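Uncharacterized protein (Clostridium leptum, PDB 4PW1) is of unknown function, a probable lipoprotein of the DUF6836 family with a nine-stranded antiparallel sheet surrounded by helices. Local coordinates at residues L129-P143 and I204-L216. Residues are numbered along the deposited sequence; the frame is centred on the assembly and turned at random.
Sequences LGKLQEDWEKFLSDP and IWELVLKSEFTSL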
loop_
_atom_site.group_PDB
_atom_site.type_symbol
_atom_site.label_atom_id
_atom_site.label_comp_id
_atom_site.label_asym_id
_atom_site.label_seq_id
_atom_site.Cartn_x
_atom_site.Cartn_y
_atom_site.Cartn_z
ATOM N N LEU B 129 -1.532 -20.193 -3.764
ATOM C CA LEU B 129 -2.776 -19.561 -4.149
ATOM C C LEU B 129 -3.835 -20.613 -4.542
ATOM O O LEU B 129 -5.018 -20.505 -4.154
ATOM C CB LEU B 129 -2.560 -18.572 -5.264
ATOM C CG LEU B 129 -3.805 -17.802 -5.686
ATOM C CD1 LEU B 129 -4.304 -16.926 -4.560
ATOM C CD2 LEU B 129 -3.525 -16.962 -6.923
ATOM N N GLY B 130 -3.426 -21.639 -5.285
ATOM C CA GLY B 130 -4.313 -22.771 -5.568
ATOM C C GLY B 130 -4.864 -23.445 -4.302
ATOM O O GLY B 130 -6.048 -23.718 -4.203
ATOM N N LYS B 131 -4.015 -23.726 -3.331
ATOM C CA LYS B 131 -4.469 -24.357 -2.090
ATOM C C LYS B 131 -5.492 -23.434 -1.388
ATOM O O LYS B 131 -6.557 -23.885 -0.910
ATOM C CB LYS B 131 -3.261 -24.713 -1.198
ATOM C CG LYS B 131 -3.571 -25.416 0.137
ATOM C CD LYS B 131 -4.272 -26.779 -0.014
ATOM C CE LYS B 131 -4.306 -27.566 1.303
ATOM N NZ LYS B 131 -4.644 -26.703 2.490
ATOM N N LEU B 132 -5.179 -22.151 -1.344
ATOM C CA LEU B 132 -6.029 -21.167 -0.698
ATOM C C LEU B 132 -7.398 -21.123 -1.329
ATOM O O LEU B 132 -8.424 -21.146 -0.630
ATOM C CB LEU B 132 -5.337 -19.814 -0.774
ATOM C CG LEU B 132 -5.518 -18.799 0.321
ATOM C CD1 LEU B 132 -5.486 -19.403 1.712
ATOM C CD2 LEU B 132 -4.443 -17.746 0.127
ATOM N N GLN B 133 -7.437 -21.133 -2.656
ATOM C CA GLN B 133 -8.707 -21.173 -3.376
ATOM C C GLN B 133 -9.528 -22.414 -3.034
ATOM O O GLN B 133 -10.732 -22.326 -2.840
ATOM C CB GLN B 133 -8.453 -21.105 -4.890
ATOM C CG GLN B 133 -9.680 -21.038 -5.798
ATOM C CD GLN B 133 -10.472 -19.729 -5.649
ATOM O OE1 GLN B 133 -9.919 -18.672 -5.329
ATOM N NE2 GLN B 133 -11.778 -19.804 -5.874
ATOM N N GLU B 134 -8.856 -23.558 -2.990
ATOM C CA GLU B 134 -9.481 -24.830 -2.663
ATOM C C GLU B 134 -10.010 -24.798 -1.224
ATOM O O GLU B 134 -11.119 -25.212 -0.964
ATOM C CB GLU B 134 -8.483 -26.006 -2.867
ATOM C CG GLU B 134 -8.228 -26.390 -4.327
ATOM C CD GLU B 134 -6.954 -27.223 -4.552
ATOM O OE1 GLU B 134 -6.235 -27.569 -3.584
ATOM O OE2 GLU B 134 -6.662 -27.537 -5.725
ATOM N N ASP B 135 -9.199 -24.296 -0.295
ATOM C CA ASP B 135 -9.607 -24.229 1.117
ATOM C C ASP B 135 -10.851 -23.323 1.239
ATOM O O ASP B 135 -11.779 -23.618 2.019
ATOM C CB ASP B 135 -8.489 -23.655 2.002
ATOM C CG ASP B 135 -7.372 -24.656 2.310
ATOM O OD1 ASP B 135 -7.406 -25.786 1.851
ATOM O OD2 ASP B 135 -6.437 -24.281 3.032
ATOM N N TRP B 136 -10.842 -22.224 0.482
ATOM C CA TRP B 136 -11.909 -21.246 0.519
ATOM C C TRP B 136 -13.218 -21.849 0.031
ATOM O O TRP B 136 -14.283 -21.598 0.611
ATOM C CB TRP B 136 -11.559 -19.994 -0.301
ATOM C CG TRP B 136 -12.582 -18.880 -0.198
ATOM C CD1 TRP B 136 -12.995 -18.270 0.950
ATOM C CD2 TRP B 136 -13.282 -18.212 -1.264
ATOM N NE1 TRP B 136 -13.910 -17.304 0.682
ATOM C CE2 TRP B 136 -14.118 -17.247 -0.668
ATOM C CE3 TRP B 136 -13.298 -18.352 -2.654
ATOM C CZ2 TRP B 136 -14.948 -16.417 -1.405
ATOM C CZ3 TRP B 136 -14.124 -17.523 -3.396
ATOM C CH2 TRP B 136 -14.944 -16.565 -2.771
ATOM N N GLU B 137 -13.143 -22.592 -1.067
ATOM C CA GLU B 137 -14.329 -23.222 -1.632
ATOM C C GLU B 137 -14.874 -24.259 -0.671
ATOM O O GLU B 137 -16.084 -24.376 -0.525
ATOM C CB GLU B 137 -14.043 -23.809 -3.018
ATOM C CG GLU B 137 -13.925 -22.696 -4.045
ATOM C CD GLU B 137 -13.379 -23.146 -5.377
ATOM O OE1 GLU B 137 -13.594 -24.316 -5.761
ATOM O OE2 GLU B 137 -12.717 -22.322 -6.038
ATOM N N LYS B 138 -13.989 -24.992 -0.006
ATOM C CA LYS B 138 -14.436 -25.951 0.995
ATOM C C LYS B 138 -15.151 -25.193 2.137
ATOM O O LYS B 138 -16.223 -25.582 2.570
ATOM C CB LYS B 138 -13.263 -26.783 1.517
ATOM C CG LYS B 138 -13.644 -27.803 2.587
ATOM C CD LYS B 138 -14.811 -28.702 2.148
ATOM C CE LYS B 138 -15.024 -29.883 3.086
ATOM N NZ LYS B 138 -15.254 -29.431 4.487
ATOM N N PHE B 139 -14.550 -24.100 2.600
ATOM C CA PHE B 139 -15.186 -23.273 3.607
ATOM C C PHE B 139 -16.566 -22.789 3.157
ATOM O O PHE B 139 -17.532 -22.893 3.930
ATOM C CB PHE B 139 -14.292 -22.098 4.013
ATOM C CG PHE B 139 -14.982 -21.064 4.866
ATOM C CD1 PHE B 139 -15.122 -21.253 6.230
ATOM C CD2 PHE B 139 -15.478 -19.916 4.308
ATOM C CE1 PHE B 139 -15.760 -20.313 7.023
ATOM C CE2 PHE B 139 -16.103 -18.966 5.090
ATOM C CZ PHE B 139 -16.250 -19.163 6.456
ATOM N N LEU B 140 -16.671 -22.274 1.935
ATOM C CA LEU B 140 -17.967 -21.806 1.450
ATOM C C LEU B 140 -19.020 -22.914 1.435
ATOM O O LEU B 140 -20.186 -22.659 1.735
ATOM C CB LEU B 140 -17.895 -21.200 0.061
ATOM C CG LEU B 140 -17.040 -19.957 -0.139
ATOM C CD1 LEU B 140 -17.021 -19.611 -1.630
ATOM C CD2 LEU B 140 -17.514 -18.782 0.702
ATOM N N SER B 141 -18.619 -24.141 1.125
ATOM C CA SER B 141 -19.572 -25.254 1.131
ATOM C C SER B 141 -19.906 -25.723 2.551
ATOM O O SER B 141 -20.942 -26.334 2.753
ATOM C CB SER B 141 -19.036 -26.457 0.327
ATOM O OG SER B 141 -18.049 -27.143 1.100
ATOM N N ASP B 142 -19.028 -25.468 3.519
ATOM C CA ASP B 142 -19.243 -25.936 4.885
ATOM C C ASP B 142 -18.629 -24.968 5.893
ATOM O O ASP B 142 -17.550 -25.219 6.465
ATOM C CB ASP B 142 -18.668 -27.334 5.038
ATOM C CG ASP B 142 -19.037 -27.987 6.368
ATOM O OD1 ASP B 142 -19.867 -27.433 7.143
ATOM O OD2 ASP B 142 -18.470 -29.050 6.660
ATOM N N PRO B 143 -19.303 -23.838 6.120
ATOM C CA PRO B 143 -18.639 -22.776 6.871
ATOM C C PRO B 143 -18.723 -22.922 8.382
ATOM O O PRO B 143 -18.094 -22.144 9.086
ATOM C CB PRO B 143 -19.361 -21.511 6.401
ATOM C CG PRO B 143 -20.704 -21.970 5.987
ATOM C CD PRO B 143 -20.554 -23.385 5.500
ATOM N N ILE B 204 -15.515 -11.323 10.894
ATOM C CA ILE B 204 -14.436 -11.958 10.162
ATOM C C ILE B 204 -14.972 -13.138 9.347
ATOM O O ILE B 204 -14.688 -13.282 8.144
ATOM C CB ILE B 204 -13.310 -12.397 11.148
ATOM C CG1 ILE B 204 -12.639 -11.158 11.759
ATOM C CG2 ILE B 204 -12.277 -13.224 10.443
ATOM C CD1 ILE B 204 -11.810 -11.480 12.994
ATOM N N TRP B 205 -15.771 -13.975 10.004
ATOM C CA TRP B 205 -16.361 -15.109 9.344
ATOM C C TRP B 205 -17.248 -14.696 8.189
ATOM O O TRP B 205 -17.157 -15.260 7.079
ATOM C CB TRP B 205 -17.133 -15.890 10.404
ATOM C CG TRP B 205 -17.832 -17.087 9.989
ATOM C CD1 TRP B 205 -17.309 -18.348 9.863
ATOM C CD2 TRP B 205 -19.203 -17.179 9.645
ATOM N NE1 TRP B 205 -18.305 -19.233 9.499
ATOM C CE2 TRP B 205 -19.474 -18.535 9.351
ATOM C CE3 TRP B 205 -20.263 -16.263 9.613
ATOM C CZ2 TRP B 205 -20.762 -18.978 9.041
ATOM C CZ3 TRP B 205 -21.528 -16.703 9.235
ATOM C CH2 TRP B 205 -21.764 -18.043 8.962
ATOM N N GLU B 206 -18.122 -13.720 8.441
ATOM C CA GLU B 206 -19.067 -13.277 7.438
ATOM C C GLU B 206 -18.364 -12.659 6.199
ATOM O O GLU B 206 -18.808 -12.852 5.067
ATOM C CB GLU B 206 -20.055 -12.263 8.008
ATOM C CG GLU B 206 -21.164 -11.877 7.040
ATOM C CD GLU B 206 -21.989 -10.721 7.549
ATOM O OE1 GLU B 206 -21.377 -9.644 7.611
ATOM O OE2 GLU B 206 -23.210 -10.873 7.915
ATOM N N LEU B 207 -17.297 -11.911 6.412
ATOM C CA LEU B 207 -16.578 -11.379 5.275
ATOM C C LEU B 207 -16.019 -12.464 4.382
ATOM O O LEU B 207 -16.184 -12.408 3.139
ATOM C CB LEU B 207 -15.426 -10.528 5.718
ATOM C CG LEU B 207 -15.866 -9.150 6.149
ATOM C CD1 LEU B 207 -14.711 -8.517 6.907
ATOM C CD2 LEU B 207 -16.317 -8.333 4.954
ATOM N N VAL B 208 -15.417 -13.483 4.983
ATOM C CA VAL B 208 -14.867 -14.553 4.169
ATOM C C VAL B 208 -15.997 -15.313 3.456
ATOM O O VAL B 208 -15.850 -15.793 2.316
ATOM C CB VAL B 208 -13.984 -15.494 5.002
ATOM C CG1 VAL B 208 -13.479 -16.659 4.164
ATOM C CG2 VAL B 208 -12.817 -14.737 5.537
ATOM N N LEU B 209 -17.145 -15.425 4.116
ATOM C CA LEU B 209 -18.231 -16.202 3.555
ATOM C C LEU B 209 -18.907 -15.479 2.416
ATOM O O LEU B 209 -19.317 -16.107 1.444
ATOM C CB LEU B 209 -19.274 -16.467 4.645
ATOM C CG LEU B 209 -20.501 -17.256 4.275
ATOM C CD1 LEU B 209 -20.138 -18.669 3.883
ATOM C CD2 LEU B 209 -21.479 -17.270 5.452
ATOM N N LYS B 210 -19.053 -14.163 2.537
ATOM C CA LYS B 210 -19.943 -13.440 1.622
ATOM C C LYS B 210 -19.224 -12.557 0.635
ATOM O O LYS B 210 -19.839 -12.053 -0.286
ATOM C CB LYS B 210 -20.938 -12.601 2.412
ATOM C CG LYS B 210 -21.828 -13.503 3.275
ATOM C CD LYS B 210 -23.050 -12.824 3.844
ATOM C CE LYS B 210 -23.955 -13.898 4.449
ATOM N NZ LYS B 210 -25.092 -13.367 5.230
ATOM N N SER B 211 -17.937 -12.337 0.809
ATOM C CA SER B 211 -17.254 -11.463 -0.124
ATOM C C SER B 211 -16.568 -12.294 -1.200
ATOM O O SER B 211 -16.186 -13.450 -0.994
ATOM C CB SER B 211 -16.217 -10.601 0.606
ATOM O OG SER B 211 -15.400 -9.886 -0.343
ATOM N N GLU B 212 -16.353 -11.644 -2.333
ATOM C CA GLU B 212 -15.378 -12.071 -3.297
ATOM C C GLU B 212 -13.994 -12.199 -2.629
ATOM O O GLU B 212 -13.597 -11.376 -1.796
ATOM C CB GLU B 212 -15.326 -10.997 -4.401
ATOM C CG GLU B 212 -14.278 -11.201 -5.472
ATOM C CD GLU B 212 -14.283 -10.090 -6.538
ATOM O OE1 GLU B 212 -14.565 -8.904 -6.210
ATOM O OE2 GLU B 212 -13.990 -10.410 -7.718
ATOM N N PHE B 213 -13.248 -13.217 -3.034
ATOM C CA PHE B 213 -11.879 -13.429 -2.567
ATOM C C PHE B 213 -10.918 -12.865 -3.641
ATOM O O PHE B 213 -10.884 -13.364 -4.748
ATOM C CB PHE B 213 -11.700 -14.916 -2.397
ATOM C CG PHE B 213 -10.293 -15.379 -2.204
ATOM C CD1 PHE B 213 -9.331 -14.595 -1.620
ATOM C CD2 PHE B 213 -9.954 -16.655 -2.597
ATOM C CE1 PHE B 213 -8.034 -15.060 -1.468
ATOM C CE2 PHE B 213 -8.663 -17.132 -2.445
ATOM C CZ PHE B 213 -7.702 -16.336 -1.867
ATOM N N THR B 214 -10.161 -11.839 -3.312
ATOM C CA THR B 214 -9.118 -11.381 -4.225
ATOM C C THR B 214 -7.783 -11.436 -3.490
ATOM O O THR B 214 -7.746 -11.670 -2.263
ATOM C CB THR B 214 -9.384 -9.974 -4.750
ATOM O OG1 THR B 214 -9.451 -9.084 -3.656
ATOM C CG2 THR B 214 -10.649 -9.916 -5.542
ATOM N N SER B 215 -6.686 -11.303 -4.226
ATOM C CA SER B 215 -5.393 -11.454 -3.585
ATOM C C SER B 215 -4.259 -10.729 -4.287
ATOM O O SER B 215 -4.345 -10.399 -5.445
ATOM C CB SER B 215 -5.053 -12.936 -3.487
ATOM O OG SER B 215 -4.980 -13.479 -4.771
ATOM N N LEU B 216 -3.192 -10.500 -3.543
ATOM C CA LEU B 216 -1.922 -10.035 -4.122
ATOM C C LEU B 216 -0.795 -10.616 -3.273
ATOM O O LEU B 216 -1.032 -11.137 -2.166
ATOM C CB LEU B 216 -1.872 -8.500 -4.143
ATOM C CG LEU B 216 -1.991 -7.760 -2.814
ATOM C CD1 LEU B 216 -0.747 -7.899 -1.936
ATOM C CD2 LEU B 216 -2.285 -6.274 -3.074
#
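Trp136 lies between Leu140 of its own helix and Phe213, one on each face of the indole. CB of Phe213 sits 3.5 Å from the centroid of the Trp136 six-membered ring, almost on the ring normal, a CH-pi contact. The Phe213 ring then turns its edge to the five-membered ring in a T-shaped pair, planes 61° apart. Trp136 CG is anti to the backbone N (chi1 -175°), which carries the indole across to the end of helix 198-210. There Trp136 NE1 donates to Val208 O (3.0 Å), with the acceptor close to the ring plane. Helix 122-141 packs beside the edge of the antiparallel sheet, crossing helix 198-210 steeply and covering the link into strand 214-218, outermost within the chain. Tyr226 of the next strand meets the Phe213 ring nearly parallel. CZ of Phe213 reaches Leu132 CG (4.0 Å). Further along, Phe139 points its edge at the face of Trp205, offset, with planes at 83°. Phe139 CE2 also touches Val208 CG1 (3.6 Å). Trp205 NE1 makes a nearly straight hydrogen bond to Pro143 O (2.9 Å); the oxygen lies in the indole plane, while the N-H approaches from above the carbonyl plane. Pro143 CB packs on Leu209 CD1 (3.9 Å).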